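Local coordinates for nodulation fucosyltransferase NodZ (Bradyrhizobium sp., PDB 2HHC), which is a bacterial nodulation protein of the fucosyltransferase kind, a member of the GT-B clan of glycosyltransferases, at residues E164-H169 against M271-R276; G173-H178 against S287-Y292. One frame throughout, in Å; residues are numbered along the deposited sequence. Where two conformers were deposited one is given.

Contact 1: residues E164-H169 against M271-R276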
# COMPACT_ATOMS: atom_id res chain seq x y z
N GLU A 164 -7.78 -22.36 -5.70
CA GLU A 164 -8.01 -22.65 -7.10
C GLU A 164 -6.73 -22.63 -7.93
O GLU A 164 -6.66 -23.34 -8.92
CB GLU A 164 -9.03 -21.66 -7.69
CG GLU A 164 -10.42 -21.93 -7.23
CD GLU A 164 -11.35 -20.73 -7.23
OE1 GLU A 164 -10.91 -19.61 -7.64
OE2 GLU A 164 -12.50 -20.91 -6.74
N HIS A 165 -5.73 -21.86 -7.54
CA HIS A 165 -4.53 -21.60 -8.40
C HIS A 165 -3.18 -21.75 -7.69
O HIS A 165 -2.20 -22.18 -8.32
CB HIS A 165 -4.57 -20.17 -8.94
CG HIS A 165 -5.79 -19.85 -9.73
ND1 HIS A 165 -5.96 -20.28 -11.04
CD2 HIS A 165 -6.89 -19.13 -9.41
CE1 HIS A 165 -7.14 -19.86 -11.46
NE2 HIS A 165 -7.72 -19.16 -10.50
N PHE A 166 -3.11 -21.36 -6.43
CA PHE A 166 -1.87 -21.29 -5.66
C PHE A 166 -1.52 -22.62 -4.95
O PHE A 166 -0.34 -23.04 -4.95
CB PHE A 166 -1.95 -20.20 -4.62
CG PHE A 166 -1.73 -18.82 -5.13
CD1 PHE A 166 -2.64 -18.22 -5.96
CD2 PHE A 166 -0.59 -18.13 -4.77
CE1 PHE A 166 -2.42 -16.87 -6.44
CE2 PHE A 166 -0.37 -16.89 -5.24
CZ PHE A 166 -1.27 -16.27 -6.06
N SER A 167 -2.50 -23.27 -4.33
CA SER A 167 -2.27 -24.49 -3.61
C SER A 167 -1.69 -25.54 -4.55
O SER A 167 -2.17 -25.75 -5.65
CB SER A 167 -3.59 -24.96 -2.98
OG SER A 167 -3.40 -26.20 -2.33
N GLY A 168 -0.64 -26.20 -4.09
CA GLY A 168 -0.03 -27.26 -4.86
C GLY A 168 1.00 -26.78 -5.85
O GLY A 168 1.61 -27.58 -6.52
N HIS A 169 1.19 -25.46 -5.93
CA HIS A 169 2.01 -24.86 -6.98
C HIS A 169 3.00 -23.84 -6.44
O HIS A 169 2.87 -23.38 -5.33
CB HIS A 169 1.10 -24.21 -8.03
CG HIS A 169 0.36 -25.19 -8.89
ND1 HIS A 169 -0.82 -25.80 -8.50
CD2 HIS A 169 0.66 -25.70 -10.11
CE1 HIS A 169 -1.21 -26.63 -9.45
NE2 HIS A 169 -0.34 -26.58 -10.44
N MET A 271 -2.84 -7.49 -4.28
CA MET A 271 -1.71 -7.12 -3.38
C MET A 271 -1.43 -8.26 -2.40
O MET A 271 -0.28 -8.60 -2.14
CB MET A 271 -2.03 -5.82 -2.64
CG MET A 271 -2.02 -4.62 -3.49
SD MET A 271 -2.61 -3.24 -2.56
CE MET A 271 -1.37 -3.14 -1.39
N TYR A 272 -2.50 -8.81 -1.81
CA TYR A 272 -2.36 -9.87 -0.84
C TYR A 272 -1.97 -11.21 -1.48
O TYR A 272 -1.15 -11.94 -0.93
CB TYR A 272 -3.65 -9.94 -0.01
CG TYR A 272 -3.71 -8.94 1.13
CD1 TYR A 272 -3.90 -7.59 0.94
CD2 TYR A 272 -3.63 -9.36 2.47
CE1 TYR A 272 -3.95 -6.71 1.95
CE2 TYR A 272 -3.70 -8.48 3.48
CZ TYR A 272 -3.87 -7.15 3.26
OH TYR A 272 -3.95 -6.23 4.30
N LEU A 273 -2.50 -11.54 -2.65
CA LEU A 273 -2.10 -12.76 -3.32
C LEU A 273 -0.64 -12.68 -3.81
O LEU A 273 0.07 -13.66 -3.77
CB LEU A 273 -3.04 -13.08 -4.44
CG LEU A 273 -4.40 -13.71 -4.05
CD1 LEU A 273 -5.24 -13.78 -5.25
CD2 LEU A 273 -4.19 -15.08 -3.39
N LEU A 274 -0.19 -11.53 -4.26
CA LEU A 274 1.22 -11.38 -4.61
C LEU A 274 2.12 -11.76 -3.44
O LEU A 274 3.22 -12.36 -3.65
CB LEU A 274 1.52 -9.97 -5.11
CG LEU A 274 1.04 -9.64 -6.51
CD1 LEU A 274 1.05 -8.16 -6.79
CD2 LEU A 274 1.92 -10.34 -7.59
N ALA A 275 1.71 -11.45 -2.22
CA ALA A 275 2.52 -11.77 -1.04
C ALA A 275 2.60 -13.26 -0.69
O ALA A 275 3.34 -13.65 0.21
CB ALA A 275 2.05 -10.98 0.15
N ARG A 276 1.82 -14.06 -1.41
CA ARG A 276 1.79 -15.52 -1.28
C ARG A 276 2.63 -16.25 -2.32
O ARG A 276 2.69 -17.49 -2.37
CB ARG A 276 0.33 -16.02 -1.43
CG ARG A 276 -0.74 -15.46 -0.45
CD ARG A 276 -0.68 -15.99 0.99
NE ARG A 276 -1.24 -17.35 1.13
CZ ARG A 276 -2.54 -17.66 1.24
NH1 ARG A 276 -3.50 -16.73 1.12
NH2 ARG A 276 -2.87 -18.93 1.38
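Phe166 and Leu273 both turn CG away from their own carbonyl carbons (chi1 -79° and -78°), and these rotations bring the phenyl ring of one against the isobutyl group of the other. Leu273 CD2 sits over one face of the ring, displaced toward the rim, 4.3 Å from the centroid of the Phe166 ring in a CH-pi contact; the nearest ring atom is Phe166 CE1, 4.0 Å from Leu273 CD2. The far end of the ring also reaches the helix backbone, with Phe166 CE2 3.6 Å from Leu273 O. Leu273 O accepts a backbone bond from Arg276 N at 3.0 Å, so the ring packs against an oxygen that already has a partner. Arg276 adds its CB, 4.0 Å from Phe166 CE2, while in the conformer given its bent chain carries the guanidinium away to a cation-pi contact with Tyr162. Phe220 of strand 217-223 meets the Phe166 ring edge-to-face. A type II turn from Phe166 to His169, closed by His169 N to Phe166 O, leads toward strand 170-176. Apolar and CH-pi packing, rather than polar bonding, therefore joins the C-terminal ends of helices 152-166 and 258-274, with the arginine charge kept at the margin.

Contact 2: residues G173-H178 against S287-Y292; sequences GVHVRH and SAFTRY
In the conformer given, the imidazole of His175 forms an offset stack with the phenyl ring of Phe289, their planes 12° apart and their centroids separated by 4.4 Å. Phe289 CD1 lies over one face of the imidazole, near its rim and 3.5 Å from His175 NE2; over the centre of the opposite face sits the backbone N of Arg177. At the edge, near the imidazole plane, Ser287 OG approaches His175 CE1 to 3.4 Å. A water also lies in that plane, 2.7 Å from His175 ND1, and bridges to Thr290 OG1 at the same distance. With CG anti to the backbone N (chi1 175°), His175 extends from its strand toward the loop. The methyl of Thr290 meets the base of this side chain, Thr290 CG2 lying 3.5 Å from His175 CB. Strand 170-176 is a central strand of its sheet, running parallel to its neighbours 217-223 and 279-283, an arrangement in keeping with one of the two Rossmann-like domains of a GT-B fold. His175 is near the C-terminal end of this strand, and the loop that faces it leads from strand 279-283 into helix 291-296. An ST turn shapes that loop: Phe289 N donates to Ser287 OG across 3.1 Å, tying the serine that borders the imidazole edge to the residue that covers its face. Arg282 hydrogen-bonds to the same loop, from NE to Thr290 OG1 and from NH2 to Ser287 O. Beyond the stack, Phe289 packs on Asp270, Met271 and Leu274 of helix 258-274.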
# COMPACT_ATOMS: atom_id res chain seq x y z
N GLY A 173 4.66 -14.33 -9.16
CA GLY A 173 3.79 -13.17 -9.30
C GLY A 173 4.45 -12.06 -10.10
O GLY A 173 5.69 -11.82 -10.00
N VAL A 174 3.67 -11.37 -10.92
CA VAL A 174 4.18 -10.34 -11.81
C VAL A 174 3.27 -9.12 -11.69
O VAL A 174 2.09 -9.22 -11.99
CB VAL A 174 4.23 -10.81 -13.25
CG1 VAL A 174 4.95 -9.78 -14.10
CG2 VAL A 174 4.92 -12.16 -13.39
N HIS A 175 3.79 -7.99 -11.25
CA HIS A 175 3.02 -6.77 -11.24
C HIS A 175 3.55 -5.88 -12.34
O HIS A 175 4.75 -5.53 -12.37
CB HIS A 175 3.14 -6.06 -9.88
CG HIS A 175 2.48 -4.71 -9.84
ND1 HIS A 175 3.14 -3.58 -9.42
CD2 HIS A 175 1.22 -4.31 -10.16
CE1 HIS A 175 2.33 -2.54 -9.49
NE2 HIS A 175 1.15 -2.96 -9.93
N VAL A 176 2.68 -5.50 -13.28
CA VAL A 176 3.06 -4.58 -14.33
C VAL A 176 2.16 -3.35 -14.27
O VAL A 176 0.97 -3.42 -14.58
CB VAL A 176 2.95 -5.25 -15.76
CG1 VAL A 176 3.38 -4.25 -16.81
CG2 VAL A 176 3.75 -6.53 -15.81
N ARG A 177 2.72 -2.25 -13.83
CA ARG A 177 1.98 -1.01 -13.79
C ARG A 177 2.42 -0.20 -14.98
O ARG A 177 3.63 -0.01 -15.20
CB ARG A 177 2.23 -0.26 -12.50
CG ARG A 177 1.51 1.12 -12.40
N HIS A 178 1.46 0.26 -15.76
CA HIS A 178 1.71 1.35 -16.70
C HIS A 178 0.43 2.09 -17.07
O HIS A 178 -0.00 2.96 -16.31
N SER A 287 6.91 0.89 -7.02
CA SER A 287 5.52 0.84 -6.70
C SER A 287 5.33 0.28 -5.31
O SER A 287 5.73 -0.84 -5.05
CB SER A 287 4.78 -0.02 -7.70
OG SER A 287 3.40 -0.08 -7.37
N ALA A 288 4.58 0.98 -4.49
CA ALA A 288 4.22 0.43 -3.17
C ALA A 288 3.20 -0.69 -3.29
O ALA A 288 2.90 -1.42 -2.32
CB ALA A 288 3.70 1.50 -2.28
N PHE A 289 2.58 -0.92 -4.46
CA PHE A 289 1.65 -2.06 -4.67
C PHE A 289 2.27 -3.40 -4.25
O PHE A 289 1.59 -4.23 -3.64
CB PHE A 289 1.14 -2.07 -6.15
CG PHE A 289 -0.04 -2.96 -6.44
CD1 PHE A 289 0.08 -4.21 -6.85
CD2 PHE A 289 -1.31 -2.41 -6.47
CE1 PHE A 289 -1.00 -5.02 -7.14
CE2 PHE A 289 -2.42 -3.19 -6.82
CZ PHE A 289 -2.24 -4.49 -7.17
N THR A 290 3.54 -3.58 -4.57
CA THR A 290 4.26 -4.79 -4.26
C THR A 290 5.13 -4.69 -3.03
O THR A 290 5.97 -5.55 -2.80
CB THR A 290 5.14 -5.13 -5.45
OG1 THR A 290 5.83 -3.96 -5.93
CG2 THR A 290 4.26 -5.77 -6.60
N ARG A 291 4.96 -3.67 -2.20
CA ARG A 291 5.76 -3.58 -0.96
C ARG A 291 5.41 -4.75 -0.03
O ARG A 291 6.33 -5.31 0.55
CB ARG A 291 5.55 -2.22 -0.26
CG ARG A 291 6.35 -2.05 0.99
CD ARG A 291 7.81 -2.26 0.83
NE ARG A 291 8.52 -1.94 2.08
CZ ARG A 291 9.83 -1.92 2.25
NH1 ARG A 291 10.66 -2.17 1.22
NH2 ARG A 291 10.35 -1.70 3.43
N TYR A 292 4.14 -5.06 0.16
CA TYR A 292 3.74 -6.19 1.05
C TYR A 292 4.43 -7.46 0.53
O TYR A 292 5.11 -8.15 1.29
CB TYR A 292 2.25 -6.32 1.07
CG TYR A 292 1.71 -7.33 2.05
CD1 TYR A 292 2.32 -7.50 3.26
CD2 TYR A 292 0.62 -8.09 1.73
CE1 TYR A 292 1.79 -8.40 4.19
CE2 TYR A 292 0.10 -8.97 2.64
CZ TYR A 292 0.69 -9.09 3.86
OH TYR A 292 0.13 -10.04 4.77
O HOH W 1 5.73 -3.64 -8.61

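Overall arrangement
Both contacts belong to the part of the fold built round the sheet containing strand 170-176. The centre of contact 1 lies about 18 Å from the centre of the chain, and the contact joins two helix ends through a buried aliphatic-aromatic patch with an exposed arginine beside it. Contact 2, its centre about 10 Å from that of the chain, is partly buried and sets a strand against a loop, combining ring stacking with a water bridge. Their segments alternate along the chain: helix 152-166 precedes strand 170-176, and helix 258-274 precedes segment 287-292. The two meet where Tyr272 CD2 packs 3.8 Å from Tyr292 CE2 and Ala275 CB lies 3.6 Å from Tyr292 CD2.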